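Local coordinates for protein aerobactin synthase IucC (Klebsiella pneumoniae, PDB 6CN7) that probably joins a second N-acetyl-N-hydroxylysine to N-citryl-N-acetyl-N-hydroxylysine at the expense of ATP, completing the siderophore aerobactin, at residues 30-35 against 40-45; 209-214 against 243-248; 454-459 against 530-535. The protein carries 5 engineered substitutions. All coordinates share one frame; numbering follows the deposited sequence.

Interaction 1 of 3, residues 30-35 against 40-45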
loop_
_atom_site.group_PDB
_atom_site.type_symbol
_atom_site.label_atom_id
_atom_site.label_comp_id
_atom_site.label_asym_id
_atom_site.label_seq_id
_atom_site.Cartn_x
_atom_site.Cartn_y
_atom_site.Cartn_z
ATOM N N HIS A 30 -12.728 37.563 -7.976
ATOM C CA HIS A 30 -12.071 38.862 -8.061
ATOM C C HIS A 30 -12.125 39.561 -6.711
ATOM O O HIS A 30 -13.207 39.736 -6.138
ATOM C CB HIS A 30 -12.722 39.738 -9.133
ATOM C CG HIS A 30 -12.574 39.203 -10.523
ATOM N ND1 HIS A 30 -13.388 38.212 -11.031
ATOM C CD2 HIS A 30 -11.704 39.517 -11.511
ATOM C CE1 HIS A 30 -13.027 37.943 -12.273
ATOM N NE2 HIS A 30 -12.007 38.720 -12.587
ATOM N N ALA A 31 -10.959 39.968 -6.215
ATOM C CA ALA A 31 -10.878 40.668 -4.942
ATOM C C ALA A 31 -11.304 42.119 -5.121
ATOM O O ALA A 31 -10.853 42.798 -6.047
ATOM C CB ALA A 31 -9.459 40.605 -4.384
ATOM N N GLU A 32 -12.174 42.589 -4.234
ATOM C CA GLU A 32 -12.616 43.974 -4.248
ATOM C C GLU A 32 -11.765 44.788 -3.286
ATOM O O GLU A 32 -11.519 44.365 -2.153
ATOM C CB GLU A 32 -14.092 44.079 -3.866
ATOM C CG GLU A 32 -15.015 43.422 -4.866
ATOM C CD GLU A 32 -16.478 43.586 -4.516
ATOM O OE1 GLU A 32 -16.909 44.738 -4.305
ATOM O OE2 GLU A 32 -17.195 42.563 -4.449
ATOM N N SER A 33 -11.316 45.951 -3.743
ATOM C CA SER A 33 -10.511 46.821 -2.902
ATOM C C SER A 33 -11.392 47.516 -1.874
ATOM O O SER A 33 -12.406 48.131 -2.220
ATOM C CB SER A 33 -9.781 47.858 -3.753
ATOM O OG SER A 33 -9.189 48.854 -2.938
ATOM N N GLN A 34 -11.009 47.407 -0.604
ATOM C CA GLN A 34 -11.635 48.167 0.466
ATOM C C GLN A 34 -10.848 49.423 0.812
ATOM O O GLN A 34 -11.134 50.065 1.828
ATOM C CB GLN A 34 -11.797 47.290 1.710
ATOM C CG GLN A 34 -12.901 46.254 1.594
ATOM C CD GLN A 34 -13.177 45.557 2.910
ATOM O OE1 GLN A 34 -12.438 45.723 3.880
ATOM N NE2 GLN A 34 -14.250 44.777 2.953
ATOM N N GLY A 35 -9.866 49.787 -0.010
ATOM C CA GLY A 35 -9.035 50.941 0.260
ATOM C C GLY A 35 -8.102 50.703 1.428
ATOM O O GLY A 35 -8.386 49.869 2.293
ATOM N N CYS A 40 -11.083 42.412 0.191
ATOM C CA CYS A 40 -11.963 41.312 0.542
ATOM C C CYS A 40 -12.214 40.456 -0.689
ATOM O O CYS A 40 -12.190 40.945 -1.821
ATOM C CB CYS A 40 -13.298 41.808 1.110
ATOM S SG CYS A 40 -14.351 42.692 -0.063
ATOM N N ILE A 41 -12.451 39.170 -0.454
ATOM C CA ILE A 41 -12.832 38.228 -1.501
ATOM C C ILE A 41 -14.109 37.544 -1.042
ATOM O O ILE A 41 -14.143 36.948 0.042
ATOM C CB ILE A 41 -11.728 37.198 -1.790
ATOM C CG1 ILE A 41 -10.526 37.885 -2.444
ATOM C CG2 ILE A 41 -12.254 36.080 -2.696
ATOM C CD1 ILE A 41 -9.293 37.006 -2.556
ATOM N N ASN A 42 -15.154 37.630 -1.855
ATOM C CA ASN A 42 -16.467 37.122 -1.490
ATOM C C ASN A 42 -16.707 35.768 -2.141
ATOM O O ASN A 42 -16.539 35.615 -3.356
ATOM C CB ASN A 42 -17.560 38.108 -1.901
ATOM C CG ASN A 42 -17.527 39.389 -1.087
ATOM O OD1 ASN A 42 -17.011 39.418 0.030
ATOM N ND2 ASN A 42 -18.092 40.455 -1.642
ATOM N N LEU A 43 -17.096 34.794 -1.328
ATOM C CA LEU A 43 -17.531 33.492 -1.806
ATOM C C LEU A 43 -18.966 33.270 -1.351
ATOM O O LEU A 43 -19.474 34.027 -0.513
ATOM C CB LEU A 43 -16.625 32.384 -1.269
ATOM C CG LEU A 43 -15.146 32.503 -1.635
ATOM C CD1 LEU A 43 -14.330 31.462 -0.885
ATOM C CD2 LEU A 43 -14.953 32.356 -3.131
ATOM N N PRO A 44 -19.658 32.261 -1.875
ATOM C CA PRO A 44 -20.963 31.903 -1.305
ATOM C C PRO A 44 -20.811 31.506 0.154
ATOM O O PRO A 44 -20.054 30.592 0.491
ATOM C CB PRO A 44 -21.422 30.727 -2.174
ATOM C CG PRO A 44 -20.635 30.842 -3.436
ATOM C CD PRO A 44 -19.318 31.434 -3.046
ATOM N N GLY A 45 -21.524 32.212 1.025
ATOM C CA GLY A 45 -21.531 31.868 2.432
ATOM C C GLY A 45 -20.264 32.178 3.196
ATOM O O GLY A 45 -20.081 31.645 4.295
#
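E32 and C40 face each other as an antiparallel hydrogen-bonded pair, and both backbone bonds of the pair are made. E32 N reaches C40 O at 2.9 Å, and C40 N returns to E32 O at 3.1 Å, straighter at the hydrogen (167° against 147°). The two side chains leave on one face of the sheet, where E32 CB lies 4.1 Å from C40 SG. The thiol sits between the backbone N and the carbonyl carbon of its own residue (chi1 67°), which turns it toward segment 30-35.

Q34 comes over the same cysteine. Its chain is extended beyond CG and lays NE2 3.6 Å from C40 CB and 3.7 Å from C40 SG. This is van der Waals packing; the other amide atom, OE1, is hydrogen-bonded to R49 of the next strand, which fixes how the amide is turned. Further along, E32 and N42 cross at about a right angle, with carboxylate and amide planes steeply inclined. E32 OE2 stays 3.6 Å from N42 ND2, too loose for a hydrogen bond, whereas the OD1 atom of N42 has a true partner in Q47.

I41 CB leaves its strand on the side opposite to C40 CB. There A31 CB meets I41 CG1 at 3.5 Å, and A31 CA makes a CA-H...O contact with C40 O. I41 continues onto F50, and A31 N is held by E24. With four residues between the segments and strand 46-54 alongside, this is a beta hairpin at the edge of a four-stranded antiparallel sheet.

Interaction 2 of 3, residues 209-214 against 243-248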
loop_
_atom_site.group_PDB
_atom_site.type_symbol
_atom_site.label_atom_id
_atom_site.label_comp_id
_atom_site.label_asym_id
_atom_site.label_seq_id
_atom_site.Cartn_x
_atom_site.Cartn_y
_atom_site.Cartn_z
ATOM N N GLN A 209 23.173 -15.915 -7.407
ATOM C CA GLN A 209 23.454 -17.320 -7.680
ATOM C C GLN A 209 22.548 -18.250 -6.883
ATOM O O GLN A 209 22.228 -19.348 -7.353
ATOM C CB GLN A 209 24.919 -17.633 -7.373
ATOM N N ASP A 210 22.127 -17.837 -5.683
ATOM C CA ASP A 210 21.248 -18.679 -4.878
ATOM C C ASP A 210 19.908 -18.908 -5.566
ATOM O O ASP A 210 19.287 -19.960 -5.377
ATOM C CB ASP A 210 21.035 -18.052 -3.500
ATOM C CG ASP A 210 22.311 -17.989 -2.684
ATOM O OD1 ASP A 210 23.210 -18.825 -2.918
ATOM O OD2 ASP A 210 22.415 -17.105 -1.807
ATOM N N ASN A 211 19.445 -17.942 -6.354
ATOM C CA ASN A 211 18.225 -18.092 -7.134
ATOM C C ASN A 211 18.472 -18.754 -8.486
ATOM O O ASN A 211 17.544 -18.850 -9.295
ATOM C CB ASN A 211 17.557 -16.728 -7.335
ATOM C CG ASN A 211 16.941 -16.187 -6.059
ATOM O OD1 ASN A 211 15.774 -16.444 -5.762
ATOM N ND2 ASN A 211 17.722 -15.432 -5.297
ATOM N N GLY A 212 19.696 -19.207 -8.747
ATOM C CA GLY A 212 19.991 -19.913 -9.978
ATOM C C GLY A 212 19.961 -19.052 -11.220
ATOM O O GLY A 212 19.647 -19.552 -12.304
ATOM N N LEU A 213 20.286 -17.769 -11.095
ATOM C CA LEU A 213 20.276 -16.857 -12.228
ATOM C C LEU A 213 21.645 -16.829 -12.897
ATOM O O LEU A 213 22.676 -17.047 -12.255
ATOM C CB LEU A 213 19.881 -15.450 -11.780
ATOM C CG LEU A 213 18.511 -15.344 -11.106
ATOM C CD1 LEU A 213 18.328 -13.967 -10.491
ATOM C CD2 LEU A 213 17.395 -15.639 -12.095
ATOM N N ASP A 214 21.645 -16.559 -14.198
ATOM C CA ASP A 214 22.872 -16.550 -14.987
ATOM C C ASP A 214 22.876 -15.299 -15.865
ATOM O O ASP A 214 22.156 -14.323 -15.620
ATOM C CB ASP A 214 22.994 -17.857 -15.784
ATOM C CG ASP A 214 21.842 -18.068 -16.750
ATOM O OD1 ASP A 214 21.246 -17.071 -17.207
ATOM O OD2 ASP A 214 21.523 -19.239 -17.048
ATOM N N ARG A 243 8.861 -15.536 -14.473
ATOM C CA ARG A 243 9.317 -14.570 -15.466
ATOM C C ARG A 243 10.083 -13.418 -14.830
ATOM O O ARG A 243 10.822 -12.717 -15.529
ATOM C CB ARG A 243 8.130 -14.022 -16.263
ATOM C CG ARG A 243 7.416 -15.055 -17.119
ATOM C CD ARG A 243 6.489 -14.396 -18.132
ATOM N NE ARG A 243 5.764 -15.379 -18.932
ATOM N N MET A 244 9.921 -13.209 -13.525
ATOM C CA MET A 244 10.608 -12.152 -12.800
ATOM C C MET A 244 10.927 -12.665 -11.406
ATOM O O MET A 244 10.143 -13.419 -10.825
ATOM C CB MET A 244 9.751 -10.888 -12.707
ATOM C CG MET A 244 9.657 -10.081 -13.990
ATOM S SD MET A 244 8.356 -8.825 -13.933
ATOM C CE MET A 244 8.298 -8.413 -12.188
ATOM N N VAL A 245 12.072 -12.248 -10.871
ATOM C CA VAL A 245 12.547 -12.727 -9.579
ATOM C C VAL A 245 12.806 -11.529 -8.679
ATOM O O VAL A 245 13.459 -10.564 -9.094
ATOM C CB VAL A 245 13.817 -13.588 -9.719
ATOM C CG1 VAL A 245 14.321 -14.041 -8.355
ATOM C CG2 VAL A 245 13.537 -14.790 -10.611
ATOM N N SER A 246 12.298 -11.595 -7.451
ATOM C CA SER A 246 12.501 -10.549 -6.459
ATOM C C SER A 246 13.718 -10.898 -5.610
ATOM O O SER A 246 13.723 -11.922 -4.919
ATOM C CB SER A 246 11.254 -10.397 -5.589
ATOM O OG SER A 246 11.510 -9.590 -4.459
ATOM N N LEU A 247 14.743 -10.048 -5.662
ATOM C CA LEU A 247 15.985 -10.311 -4.947
ATOM C C LEU A 247 16.028 -9.652 -3.579
ATOM O O LEU A 247 16.680 -10.176 -2.668
ATOM C CB LEU A 247 17.182 -9.831 -5.775
ATOM C CG LEU A 247 17.657 -10.775 -6.882
ATOM C CD1 LEU A 247 16.548 -11.061 -7.879
ATOM C CD2 LEU A 247 18.866 -10.191 -7.589
ATOM N N GLY A 248 15.356 -8.525 -3.413
ATOM C CA GLY A 248 15.351 -7.797 -2.163
ATOM C C GLY A 248 16.028 -6.447 -2.308
ATOM O O GLY A 248 16.337 -5.980 -3.408
#
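A 2.9 Å hydrogen bond from G212 N to Q209 O turns the chain out of helix 198-210, and the residues flanking that glycine, N211 and L213, are the ones that meet V245 and L247 of strand 244-250. The side chains of N211 and V245 run past each other head to tail, with N211 OD1 3.8 Å from V245 CG1. It is a polar oxygen laid against a methyl group, without a hydrogen bond. The other amide atom, ND2, is bonded back to V207 O in the last turn of the helix, which settles the rotation of the group and leaves OD1 on the valine side. On V245, CG1 stands anti to the backbone N (chi1 178°) and meets N211, while V245 CG2 takes the other neighbour: L213 CD2 is 4.2 Å away.

The helix end is a Schellman motif, with G212 as the C-prime residue at positive phi (70°) and L213 N bonded to W208 O as well. Just past it, the CB of L213 is directed toward the strand. Strand 244-250 in turn runs antiparallel to strand 165-174, where a classic beta bulge sets two residues, L247 and G248, against the single residue W170.

L247 starts off to one side, but the end of its chain bends nearer, so that L247 CD1 comes within 4.3 Å of L213 CD1. Both leucines also rest on W208 and A172, so the two methyl contacts border a wider apolar patch between helix and sheet. S246 points away from the helix end; its OG is hydrogen-bonded to H169, and it packs on K152 of the second subunit.

Interaction 3 of 3, residues 454-459 against 530-535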
loop_
_atom_site.group_PDB
_atom_site.type_symbol
_atom_site.label_atom_id
_atom_site.label_comp_id
_atom_site.label_asym_id
_atom_site.label_seq_id
_atom_site.Cartn_x
_atom_site.Cartn_y
_atom_site.Cartn_z
ATOM N N ASP A 454 6.976 25.596 -37.799
ATOM C CA ASP A 454 7.767 26.104 -38.911
ATOM C C ASP A 454 9.006 25.240 -39.117
ATOM O O ASP A 454 9.537 24.642 -38.178
ATOM C CB ASP A 454 8.175 27.555 -38.653
ATOM C CG ASP A 454 6.984 28.471 -38.461
ATOM O OD1 ASP A 454 5.840 27.974 -38.503
ATOM O OD2 ASP A 454 7.192 29.686 -38.270
ATOM N N ALA A 455 9.469 25.181 -40.361
ATOM C CA ALA A 455 10.637 24.382 -40.726
ATOM C C ALA A 455 11.860 25.292 -40.710
ATOM O O ALA A 455 12.107 26.039 -41.661
ATOM C CB ALA A 455 10.444 23.729 -42.088
ATOM N N PHE A 456 12.625 25.227 -39.620
ATOM C CA PHE A 456 13.868 25.980 -39.510
ATOM C C PHE A 456 15.018 25.158 -40.079
ATOM O O PHE A 456 15.131 23.968 -39.763
ATOM C CB PHE A 456 14.171 26.330 -38.057
ATOM C CG PHE A 456 13.223 27.336 -37.450
ATOM C CD1 PHE A 456 12.242 27.953 -38.210
ATOM C CD2 PHE A 456 13.328 27.669 -36.107
ATOM C CE1 PHE A 456 11.383 28.877 -37.643
ATOM C CE2 PHE A 456 12.473 28.592 -35.535
ATOM C CZ PHE A 456 11.499 29.197 -36.305
ATOM N N PRO A 457 15.887 25.737 -40.915
ATOM C CA PRO A 457 17.066 24.978 -41.361
ATOM C C PRO A 457 17.890 24.442 -40.204
ATOM O O PRO A 457 18.415 23.324 -40.279
ATOM C CB PRO A 457 17.853 26.003 -42.188
ATOM C CG PRO A 457 16.849 27.012 -42.613
ATOM C CD PRO A 457 15.840 27.084 -41.509
ATOM N N GLU A 458 18.004 25.215 -39.123
ATOM C CA GLU A 458 18.784 24.800 -37.966
ATOM C C GLU A 458 18.213 23.562 -37.288
ATOM O O GLU A 458 18.864 23.012 -36.393
ATOM C CB GLU A 458 18.872 25.948 -36.957
ATOM C CG GLU A 458 19.474 27.234 -37.513
ATOM C CD GLU A 458 18.443 28.143 -38.161
ATOM O OE1 GLU A 458 17.312 27.678 -38.411
ATOM O OE2 GLU A 458 18.763 29.325 -38.418
ATOM N N MET A 459 17.023 23.110 -37.687
ATOM C CA MET A 459 16.407 21.919 -37.119
ATOM C C MET A 459 16.624 20.668 -37.960
ATOM O O MET A 459 16.251 19.576 -37.519
ATOM C CB MET A 459 14.901 22.136 -36.942
ATOM C CG MET A 459 14.484 22.383 -35.515
ATOM S SD MET A 459 12.697 22.542 -35.342
ATOM C CE MET A 459 12.211 20.845 -35.619
ATOM N N PHE A 530 12.859 36.955 -34.067
ATOM C CA PHE A 530 12.445 37.628 -32.840
ATOM C C PHE A 530 11.025 38.167 -32.957
ATOM O O PHE A 530 10.263 38.139 -31.984
ATOM C CB PHE A 530 13.428 38.751 -32.504
ATOM C CG PHE A 530 14.816 38.268 -32.182
ATOM C CD1 PHE A 530 15.009 37.087 -31.484
ATOM C CD2 PHE A 530 15.928 38.992 -32.577
ATOM C CE1 PHE A 530 16.280 36.639 -31.184
ATOM C CE2 PHE A 530 17.205 38.547 -32.280
ATOM C CZ PHE A 530 17.379 37.368 -31.583
ATOM N N ALA A 531 10.648 38.663 -34.138
ATOM C CA ALA A 531 9.257 39.043 -34.359
ATOM C C ALA A 531 8.339 37.836 -34.213
ATOM O O ALA A 531 7.213 37.954 -33.717
ATOM C CB ALA A 531 9.095 39.675 -35.740
ATOM N N LEU A 532 8.811 36.664 -34.638
ATOM C CA LEU A 532 8.009 35.450 -34.540
ATOM C C LEU A 532 7.870 34.983 -33.097
ATOM O O LEU A 532 6.862 34.357 -32.747
ATOM C CB LEU A 532 8.637 34.355 -35.402
ATOM C CG LEU A 532 7.874 33.036 -35.531
ATOM C CD1 LEU A 532 6.556 33.236 -36.259
ATOM C CD2 LEU A 532 8.735 32.013 -36.252
ATOM N N PHE A 533 8.862 35.272 -32.252
ATOM C CA PHE A 533 8.808 34.899 -30.842
ATOM C C PHE A 533 8.950 36.126 -29.949
ATOM O O PHE A 533 9.884 36.203 -29.144
ATOM C CB PHE A 533 9.919 33.901 -30.500
ATOM C CG PHE A 533 9.819 32.594 -31.229
ATOM C CD1 PHE A 533 8.795 31.704 -30.951
ATOM C CD2 PHE A 533 10.769 32.242 -32.172
ATOM C CE1 PHE A 533 8.708 30.494 -31.616
ATOM C CE2 PHE A 533 10.690 31.035 -32.839
ATOM C CZ PHE A 533 9.660 30.159 -32.562
ATOM N N SER A 534 8.037 37.086 -30.072
ATOM C CA SER A 534 8.195 38.364 -29.390
ATOM C C SER A 534 7.789 38.253 -27.927
ATOM O O SER A 534 6.705 37.752 -27.607
ATOM C CB SER A 534 7.368 39.445 -30.079
ATOM O OG SER A 534 7.344 40.629 -29.301
ATOM N N LEU A 535 8.663 38.727 -27.041
ATOM C CA LEU A 535 8.383 38.797 -25.615
ATOM C C LEU A 535 7.937 40.186 -25.180
ATOM O O LEU A 535 7.811 40.435 -23.977
ATOM C CB LEU A 535 9.621 38.382 -24.816
ATOM C CG LEU A 535 10.132 36.961 -25.052
ATOM C CD1 LEU A 535 11.497 36.782 -24.406
ATOM C CD2 LEU A 535 9.142 35.940 -24.510
#
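L532 and F456 bury the most surface here, about 42 and 41 Å², and they approach from opposite directions. L532 belongs to the last turn of helix 527-532. Its CG extends anti to the backbone N (chi1 -175°), which carries the branched end out toward the loop. CD2 is the methyl that does the work: L532 CD2 lies 3.9 Å from F456 CZ, in the plane of the phenyl ring and therefore at its edge, with no stacking over a face.

The same methyl has a second neighbour in D454, whose carboxylate oxygen OD2 comes to 3.4 Å; L532 CD1 is farther from that oxygen, at 4.1 Å. CD2 thus touches a carboxylate oxygen and a ring edge at once, the two directions roughly a right angle apart, and both approaches are van der Waals contacts.

F456 uses its far end once more. F456 CZ is 4.0 Å from F533 CE2, and each atom lies near the plane of the other ring. The planes computed from the ring atoms are about 83° apart, so the rings touch edge to edge and steeply inclined. F533 is the first residue beyond the helix, and its CB points to one side while the ring's outer edge swings nearer to F456. R529, one residue before segment 530-535, makes a cation-pi interaction with F456 and a salt bridge with E458.

Outside the two segments, L532 and F533 lean on A475 at the start of helix 475-499. F533 also touches I479 of that helix, L414 of helix 395-417 and V452 of strand 449-452, so the contact lies where the end of helix 527-532 meets these elements.

Overall arrangement
From the N terminus the three contacts follow in series, and none nests within or crosses another. Interaction 1 closes the shortest loop, four residues, within the small N-terminal sheet. Interaction 2 closes 28 residues, mostly helical, and brings strand 244-250 of the large antiparallel sheet back to the end of helix 198-210, inside the IucA/IucC family region. Interaction 3 spans 70 residues and ties the loop after strand 449-452 to helix 527-532 in the FhuF-like region. None touches another: centres of interactions 1 and 2, on opposite sides of the chain's centre, are about 63 Å apart; those of 1 and 3 about 43 Å, and of 2 and 3 about 53 Å.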